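Local coordinates for protein prolyl-tRNA synthetase (Giardia lamblia ATCC 50803, PDB 3IAL) that probably catalyses the ATP-dependent attachment of proline to tRNA(Pro), and is bound here to the prolyl-adenylate intermediate, at residues Leu282-Asp287 with Glu430-Phe435; Asp447-Cys452 with Lys476-Ala481; Ala460-Tyr465 with Ala484-His489. All coordinates share one frame; numbering follows the deposited sequence.

From the N terminus, the chain first reaches residues 282-287, at the end of a helix of the catalytic core. Interaction 1 closes when 430-435 returns on the long helix 416-438, after a loop that takes in the anticodon-binding region. It is complete before the others begin. Interactions 2 and 3 then cross: helix 446-455 opens interaction 2, strand 459-464 opens interaction 3, helix 472-482 closes interaction 2 and strand 485-489 closes interaction 3. Their centres lie about 11 Å apart and they touch directly, as at I449 CD1 and F462 CD2, 3.4 Å apart. Interaction 1 thus joins the core to the helix leading into the C-terminal region; interactions 2 and 3 tie helices and strands together within that region.

Interaction 1 (Leu282-Asp287 with Glu430-Phe435); sequences LSIHGD and EKAFAF
I284 and H285, at the end of helix 276-285, converge on one methyl group, that of A432 on helix 416-438. The two backbones are closest here, with I284 CA 6.6 Å from A432 CA. I284 makes the purely apolar half of the contact. Its CG1 is anti to the carbonyl carbon (chi1 -66°), which leaves the branch methyl CG2 to approach A432, 3.8 Å from its CB. The same side chain also packs on V228 of strand 222-229, while F435, one turn beyond A432, touches V229. H285 comes next and brings its ring obliquely to the same methyl beside I284, CE1 lying 3.8 Å from A432 CB. The neighbouring NE2 is hydrogen-bonded to L202 O, which should fix the rotation of the ring. Helix 276-285 follows strand 263-274, and together they form the strand-helix unit of class II synthetase motif 3; the I284 side chain is about 13 Å from the bound prolyl-adenylate. At G286 the chain leaves helical geometry, keeping a weak bond from its N to L282 O at 3.0 Å. K19 NZ also donates to G286 O at this helix end. D287 makes its polar bonds to other parts: OD1 receives G289 N in an Asx turn, and OD2 forms a salt bridge with R383, in the anticodon-binding region.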
# COMPACT_ATOMS: atom_id res chain seq x y z
N LEU B 282 20.23 -0.72 -3.61
CA LEU B 282 21.07 -0.40 -2.45
C LEU B 282 22.47 -0.94 -2.65
O LEU B 282 23.46 -0.26 -2.36
CB LEU B 282 20.47 -0.96 -1.16
CG LEU B 282 19.08 -0.46 -0.73
CD1 LEU B 282 18.73 -1.06 0.60
CD2 LEU B 282 18.96 1.07 -0.68
N SER B 283 22.55 -2.16 -3.19
CA SER B 283 23.81 -2.90 -3.25
C SER B 283 24.74 -2.34 -4.32
O SER B 283 25.95 -2.22 -4.10
CB SER B 283 23.53 -4.38 -3.53
OG SER B 283 22.86 -5.00 -2.43
N ILE B 284 24.17 -1.99 -5.46
CA ILE B 284 24.94 -1.54 -6.61
C ILE B 284 25.49 -0.12 -6.41
O ILE B 284 26.63 0.15 -6.76
CB ILE B 284 24.10 -1.60 -7.89
CG1 ILE B 284 23.78 -3.06 -8.23
CG2 ILE B 284 24.85 -0.92 -9.04
CD1 ILE B 284 22.84 -3.26 -9.40
N HIS B 285 24.68 0.75 -5.82
CA HIS B 285 25.07 2.14 -5.61
C HIS B 285 25.86 2.36 -4.32
O HIS B 285 26.55 3.36 -4.21
CB HIS B 285 23.83 3.04 -5.60
CG HIS B 285 23.05 2.99 -6.87
ND1 HIS B 285 23.64 3.20 -8.10
CD2 HIS B 285 21.74 2.76 -7.11
CE1 HIS B 285 22.72 3.10 -9.04
NE2 HIS B 285 21.56 2.83 -8.47
N GLY B 286 25.74 1.46 -3.36
CA GLY B 286 26.43 1.60 -2.07
C GLY B 286 27.94 1.78 -2.21
O GLY B 286 28.54 1.36 -3.20
N ASP B 287 28.55 2.43 -1.22
CA ASP B 287 30.01 2.59 -1.17
C ASP B 287 30.49 2.40 0.27
O ASP B 287 29.71 1.95 1.13
CB ASP B 287 30.43 3.96 -1.73
CG ASP B 287 30.00 5.13 -0.85
OD1 ASP B 287 29.62 4.90 0.31
OD2 ASP B 287 30.02 6.28 -1.33
N GLU B 430 25.24 6.06 -14.90
CA GLU B 430 26.43 5.83 -15.71
C GLU B 430 27.38 4.84 -15.02
O GLU B 430 27.95 3.97 -15.66
CB GLU B 430 27.14 7.16 -15.99
CG GLU B 430 28.34 7.07 -16.94
CD GLU B 430 27.97 6.54 -18.33
OE1 GLU B 430 27.09 7.15 -18.98
OE2 GLU B 430 28.55 5.52 -18.76
N LYS B 431 27.56 5.00 -13.71
CA LYS B 431 28.45 4.14 -12.95
C LYS B 431 27.87 2.72 -12.82
O LYS B 431 28.59 1.73 -12.94
CB LYS B 431 28.74 4.78 -11.58
CG LYS B 431 29.86 4.13 -10.77
CD LYS B 431 30.26 5.03 -9.59
CE LYS B 431 31.08 4.29 -8.53
NZ LYS B 431 30.22 3.55 -7.53
N ALA B 432 26.55 2.61 -12.60
CA ALA B 432 25.88 1.30 -12.51
C ALA B 432 25.88 0.55 -13.85
O ALA B 432 26.10 -0.66 -13.88
CB ALA B 432 24.45 1.47 -12.01
N PHE B 433 25.61 1.26 -14.94
CA PHE B 433 25.59 0.64 -16.27
C PHE B 433 26.99 0.21 -16.67
O PHE B 433 27.17 -0.85 -17.29
CB PHE B 433 25.02 1.61 -17.31
CG PHE B 433 23.51 1.67 -17.34
CD1 PHE B 433 22.76 1.60 -16.17
CD2 PHE B 433 22.85 1.83 -18.55
CE1 PHE B 433 21.37 1.68 -16.21
CE2 PHE B 433 21.46 1.91 -18.59
CZ PHE B 433 20.72 1.83 -17.41
N ALA B 434 27.99 1.02 -16.34
CA ALA B 434 29.38 0.66 -16.63
C ALA B 434 29.72 -0.62 -15.87
O ALA B 434 30.35 -1.52 -16.43
CB ALA B 434 30.34 1.79 -16.24
N PHE B 435 29.27 -0.71 -14.62
CA PHE B 435 29.52 -1.90 -13.81
C PHE B 435 28.90 -3.15 -14.43
O PHE B 435 29.56 -4.19 -14.50
CB PHE B 435 28.99 -1.75 -12.39
CG PHE B 435 29.10 -3.01 -11.59
CD1 PHE B 435 30.34 -3.46 -11.16
CD2 PHE B 435 27.98 -3.76 -11.30
CE1 PHE B 435 30.46 -4.64 -10.43
CE2 PHE B 435 28.09 -4.94 -10.57
CZ PHE B 435 29.33 -5.37 -10.13

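Interaction 2 (Asp447-Cys452 with Lys476-Ala481); sequences DEIVAC and KKLKDA
I449 and V450 of helix 446-455 meet L478 and A481 of helix 472-482 through methyl groups alone, with no flat group between them. The ring flanking this contact is that of F446, a turn before I449 and V450, against which the side chains of K477, L478 and A481 all pack. Of the two methyl pairs, one faces inward. I449 CG2 lies 4.0 Å from L478 CD2, and the two side chains cross at about a right angle, so the I449 branch methyl meets one L478 methyl and the chains do not run alongside each other. The CB of L478 does not aim straight at the partner helix; with CG anti to the carbonyl carbon (chi1 -75°), the chain bends so that its CD2 branch makes the approach. Both residues are buried: I449 also rests on A460 of strand 459-464, and L478 on I486 of strand 485-489. The second pair, V450 CG2 and A481 CB at 4.1 Å, is more accessible, though the backbones are closest here, with 7.2 Å between V450 CA and A481 CA. No hydrogen bond links the helices, and the charged side chains turn to partners of their own: K479 pairs with D475 of its own helix, and E448 OE1 receives K444 N. Two helices lying side by side over one face of a sheet, their inner side chains pressed onto its strands, make the two-layer alpha/beta arrangement of the C-terminal domain found in eukaryotic and archaeal-type prolyl-tRNA synthetases.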
# COMPACT_ATOMS: atom_id res chain seq x y z
N ASP B 447 36.66 -23.67 -20.66
CA ASP B 447 37.69 -23.14 -19.77
C ASP B 447 37.58 -21.64 -19.56
O ASP B 447 37.74 -21.16 -18.44
CB ASP B 447 39.09 -23.47 -20.31
CG ASP B 447 39.45 -24.95 -20.16
OD1 ASP B 447 38.69 -25.71 -19.53
OD2 ASP B 447 40.51 -25.35 -20.69
N GLU B 448 37.30 -20.90 -20.63
CA GLU B 448 37.14 -19.45 -20.53
C GLU B 448 35.92 -19.05 -19.70
O GLU B 448 35.98 -18.08 -18.94
CB GLU B 448 37.06 -18.81 -21.91
CG GLU B 448 38.42 -18.74 -22.63
CD GLU B 448 38.37 -17.94 -23.93
OE1 GLU B 448 37.33 -17.33 -24.23
OE2 GLU B 448 39.40 -17.93 -24.65
N ILE B 449 34.82 -19.79 -19.83
CA ILE B 449 33.63 -19.56 -18.99
C ILE B 449 33.94 -19.82 -17.52
O ILE B 449 33.59 -19.02 -16.65
CB ILE B 449 32.45 -20.47 -19.39
CG1 ILE B 449 31.96 -20.16 -20.81
CG2 ILE B 449 31.30 -20.28 -18.42
CD1 ILE B 449 30.98 -21.18 -21.34
N VAL B 450 34.61 -20.93 -17.24
CA VAL B 450 34.97 -21.30 -15.87
C VAL B 450 35.92 -20.29 -15.22
O VAL B 450 35.72 -19.89 -14.08
CB VAL B 450 35.63 -22.70 -15.83
CG1 VAL B 450 36.31 -22.94 -14.50
CG2 VAL B 450 34.60 -23.78 -16.13
N ALA B 451 36.97 -19.89 -15.94
CA ALA B 451 37.93 -18.91 -15.43
C ALA B 451 37.24 -17.57 -15.17
O ALA B 451 37.60 -16.87 -14.21
CB ALA B 451 39.09 -18.72 -16.40
N CYS B 452 36.26 -17.22 -16.00
CA CYS B 452 35.50 -15.99 -15.83
C CYS B 452 34.71 -16.04 -14.52
O CYS B 452 34.82 -15.15 -13.68
CB CYS B 452 34.56 -15.76 -17.00
SG CYS B 452 33.43 -14.36 -16.79
N LYS B 476 24.50 -28.76 -16.39
CA LYS B 476 25.04 -29.63 -15.33
C LYS B 476 26.58 -29.67 -15.29
O LYS B 476 27.17 -29.59 -14.22
CB LYS B 476 24.47 -31.04 -15.47
CG LYS B 476 22.97 -31.13 -15.19
CD LYS B 476 22.45 -32.54 -15.38
CE LYS B 476 20.94 -32.62 -15.21
NZ LYS B 476 20.49 -34.04 -15.06
N LYS B 477 27.23 -29.76 -16.45
CA LYS B 477 28.70 -29.76 -16.48
C LYS B 477 29.27 -28.46 -15.90
O LYS B 477 30.26 -28.48 -15.16
CB LYS B 477 29.24 -29.98 -17.89
CG LYS B 477 29.00 -31.36 -18.45
CD LYS B 477 29.39 -31.43 -19.92
CE LYS B 477 29.19 -32.83 -20.47
NZ LYS B 477 30.17 -33.80 -19.91
N LEU B 478 28.63 -27.33 -16.23
CA LEU B 478 29.08 -26.03 -15.76
C LEU B 478 28.87 -25.89 -14.27
O LEU B 478 29.76 -25.39 -13.56
CB LEU B 478 28.39 -24.88 -16.52
CG LEU B 478 28.91 -24.67 -17.94
CD1 LEU B 478 28.02 -23.72 -18.71
CD2 LEU B 478 30.37 -24.17 -17.92
N LYS B 479 27.70 -26.32 -13.79
CA LYS B 479 27.41 -26.34 -12.35
C LYS B 479 28.45 -27.16 -11.58
O LYS B 479 28.93 -26.72 -10.55
CB LYS B 479 26.01 -26.89 -12.07
CG LYS B 479 24.89 -25.92 -12.36
CD LYS B 479 23.53 -26.57 -12.10
CE LYS B 479 22.41 -25.58 -12.34
NZ LYS B 479 21.07 -26.23 -12.34
N ASP B 480 28.78 -28.35 -12.09
CA ASP B 480 29.77 -29.23 -11.45
C ASP B 480 31.17 -28.63 -11.45
O ASP B 480 31.93 -28.85 -10.52
CB ASP B 480 29.85 -30.59 -12.16
CG ASP B 480 28.58 -31.41 -12.02
OD1 ASP B 480 27.72 -31.06 -11.19
OD2 ASP B 480 28.46 -32.42 -12.75
N ALA B 481 31.51 -27.89 -12.51
CA ALA B 481 32.86 -27.35 -12.69
C ALA B 481 33.11 -26.10 -11.85
O ALA B 481 34.18 -25.96 -11.28
CB ALA B 481 33.11 -27.04 -14.17

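Interaction 3 (Ala460-Tyr465 with Ala484-His489); sequences ARFPFY and AEIRGH
I486 of strand 485-489 meets the rings of F462 and F464 on strand 459-464, and its chain can be followed outward to both. CB leaves the backbone pointing toward the phenylalanine strand. CG1 reaches the rim of F462, 4.3 Å from its CZ and near the ring plane, so the aliphatic chain meets the edge of this ring. The chain is extended beyond CG1 (chi2 177°), which carries the tip, CD1, on to F464; it approaches CZ at 4.5 Å, obliquely to that ring. F462 and F464 are themselves in contact: F464 CD1 lies in the plane of the F462 ring at its edge, while Y465 CD2 lies over one face of F464, 3.9 Å above the plane and offset toward the rim. Strand 510-515 pairs antiparallel with both 459-464 and 485-489, so these two are next-but-one neighbours and meet through side chains only. F462 also touches M512 and C514 of that middle strand, and I486 packs on V212. Directly after I486, R487 and G488 both face Y513 in a classic beta bulge. R487 NH1 forms a salt bridge with E485 OE2 at 2.6 Å, bent to 131° at the hydrogen and reaching the oxygen from 56° out of the carboxylate plane; R487 NE forms a salt bridge with D227 OD2 on strand 222-229 of the catalytic core region. Chemically, the side chains of strand 485-489 therefore differ in character. The I486 contact is buried, aliphatic against aromatic, and has no hydrogen bond to set its direction, so it rests on van der Waals and hydrophobic packing, whereas the directional, charged interactions belong to its neighbours E485 and R487.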
# COMPACT_ATOMS: atom_id res chain seq x y z
N ALA B 460 28.92 -14.76 -17.96
CA ALA B 460 29.77 -15.29 -19.02
C ALA B 460 28.89 -15.54 -20.24
O ALA B 460 27.97 -16.36 -20.19
CB ALA B 460 30.45 -16.58 -18.59
N ARG B 461 29.18 -14.83 -21.32
CA ARG B 461 28.39 -14.86 -22.54
C ARG B 461 29.12 -15.71 -23.58
O ARG B 461 30.31 -15.54 -23.78
CB ARG B 461 28.19 -13.44 -23.05
CG ARG B 461 27.27 -13.30 -24.24
CD ARG B 461 27.14 -11.84 -24.59
NE ARG B 461 26.35 -11.59 -25.80
CZ ARG B 461 26.84 -11.53 -27.03
NH1 ARG B 461 28.14 -11.71 -27.27
NH2 ARG B 461 26.03 -11.28 -28.06
N PHE B 462 28.41 -16.63 -24.21
CA PHE B 462 29.04 -17.56 -25.14
C PHE B 462 28.07 -18.07 -26.19
O PHE B 462 26.91 -18.34 -25.88
CB PHE B 462 29.67 -18.74 -24.37
CG PHE B 462 28.68 -19.56 -23.57
CD1 PHE B 462 28.16 -20.74 -24.09
CD2 PHE B 462 28.32 -19.19 -22.29
CE1 PHE B 462 27.27 -21.52 -23.36
CE2 PHE B 462 27.43 -19.97 -21.54
CZ PHE B 462 26.91 -21.13 -22.08
N PRO B 463 28.54 -18.21 -27.44
CA PRO B 463 27.67 -18.82 -28.45
C PRO B 463 27.41 -20.28 -28.07
O PRO B 463 28.29 -20.95 -27.53
CB PRO B 463 28.46 -18.70 -29.76
CG PRO B 463 29.87 -18.38 -29.36
CD PRO B 463 29.87 -17.84 -27.97
N PHE B 464 26.19 -20.74 -28.35
CA PHE B 464 25.75 -22.06 -27.91
C PHE B 464 24.82 -22.67 -28.95
O PHE B 464 24.08 -21.95 -29.62
CB PHE B 464 25.05 -21.91 -26.55
CG PHE B 464 24.75 -23.21 -25.86
CD1 PHE B 464 25.76 -24.07 -25.48
CD2 PHE B 464 23.43 -23.55 -25.55
CE1 PHE B 464 25.46 -25.28 -24.83
CE2 PHE B 464 23.13 -24.73 -24.91
CZ PHE B 464 24.15 -25.60 -24.54
N TYR B 465 24.84 -24.00 -29.05
CA TYR B 465 24.23 -24.71 -30.18
C TYR B 465 22.70 -24.92 -30.11
O TYR B 465 22.10 -25.31 -31.12
CB TYR B 465 24.92 -26.06 -30.37
CG TYR B 465 24.42 -27.16 -29.46
CD1 TYR B 465 23.44 -28.06 -29.91
CD2 TYR B 465 24.90 -27.30 -28.17
CE1 TYR B 465 22.97 -29.07 -29.09
CE2 TYR B 465 24.43 -28.30 -27.34
CZ TYR B 465 23.47 -29.18 -27.81
OH TYR B 465 22.99 -30.18 -26.99
N ALA B 484 28.26 -22.45 -11.58
CA ALA B 484 27.53 -21.49 -12.38
C ALA B 484 26.48 -22.22 -13.19
O ALA B 484 26.66 -23.39 -13.56
CB ALA B 484 28.47 -20.72 -13.30
N GLU B 485 25.39 -21.53 -13.49
CA GLU B 485 24.33 -22.14 -14.26
C GLU B 485 24.02 -21.34 -15.51
O GLU B 485 24.21 -20.13 -15.56
CB GLU B 485 23.08 -22.29 -13.41
CG GLU B 485 22.45 -21.01 -12.95
CD GLU B 485 21.38 -21.26 -11.91
OE1 GLU B 485 21.67 -21.97 -10.92
OE2 GLU B 485 20.25 -20.75 -12.08
N ILE B 486 23.54 -22.05 -16.53
CA ILE B 486 23.09 -21.39 -17.73
C ILE B 486 21.76 -20.72 -17.40
O ILE B 486 20.80 -21.38 -17.04
CB ILE B 486 22.94 -22.36 -18.90
CG1 ILE B 486 24.29 -23.01 -19.23
CG2 ILE B 486 22.40 -21.64 -20.11
CD1 ILE B 486 24.22 -24.06 -20.33
N ARG B 487 21.73 -19.39 -17.52
CA ARG B 487 20.58 -18.59 -17.15
C ARG B 487 19.61 -18.42 -18.29
O ARG B 487 18.39 -18.47 -18.08
CB ARG B 487 21.05 -17.21 -16.69
CG ARG B 487 21.96 -17.26 -15.49
CD ARG B 487 21.27 -17.83 -14.26
NE ARG B 487 20.46 -16.83 -13.58
CZ ARG B 487 19.87 -17.00 -12.40
NH1 ARG B 487 19.95 -18.17 -11.77
NH2 ARG B 487 19.18 -16.01 -11.84
N GLY B 488 20.14 -18.21 -19.49
CA GLY B 488 19.31 -18.12 -20.69
C GLY B 488 19.98 -17.32 -21.80
O GLY B 488 21.17 -17.01 -21.75
N HIS B 489 19.17 -16.98 -22.80
CA HIS B 489 19.63 -16.18 -23.92
C HIS B 489 18.65 -15.03 -24.16
O HIS B 489 17.51 -15.07 -23.71
CB HIS B 489 19.76 -17.05 -25.17
CG HIS B 489 18.46 -17.38 -25.83
ND1 HIS B 489 17.58 -18.30 -25.31
CD2 HIS B 489 17.88 -16.90 -26.96
CE1 HIS B 489 16.52 -18.38 -26.09
NE2 HIS B 489 16.68 -17.54 -27.10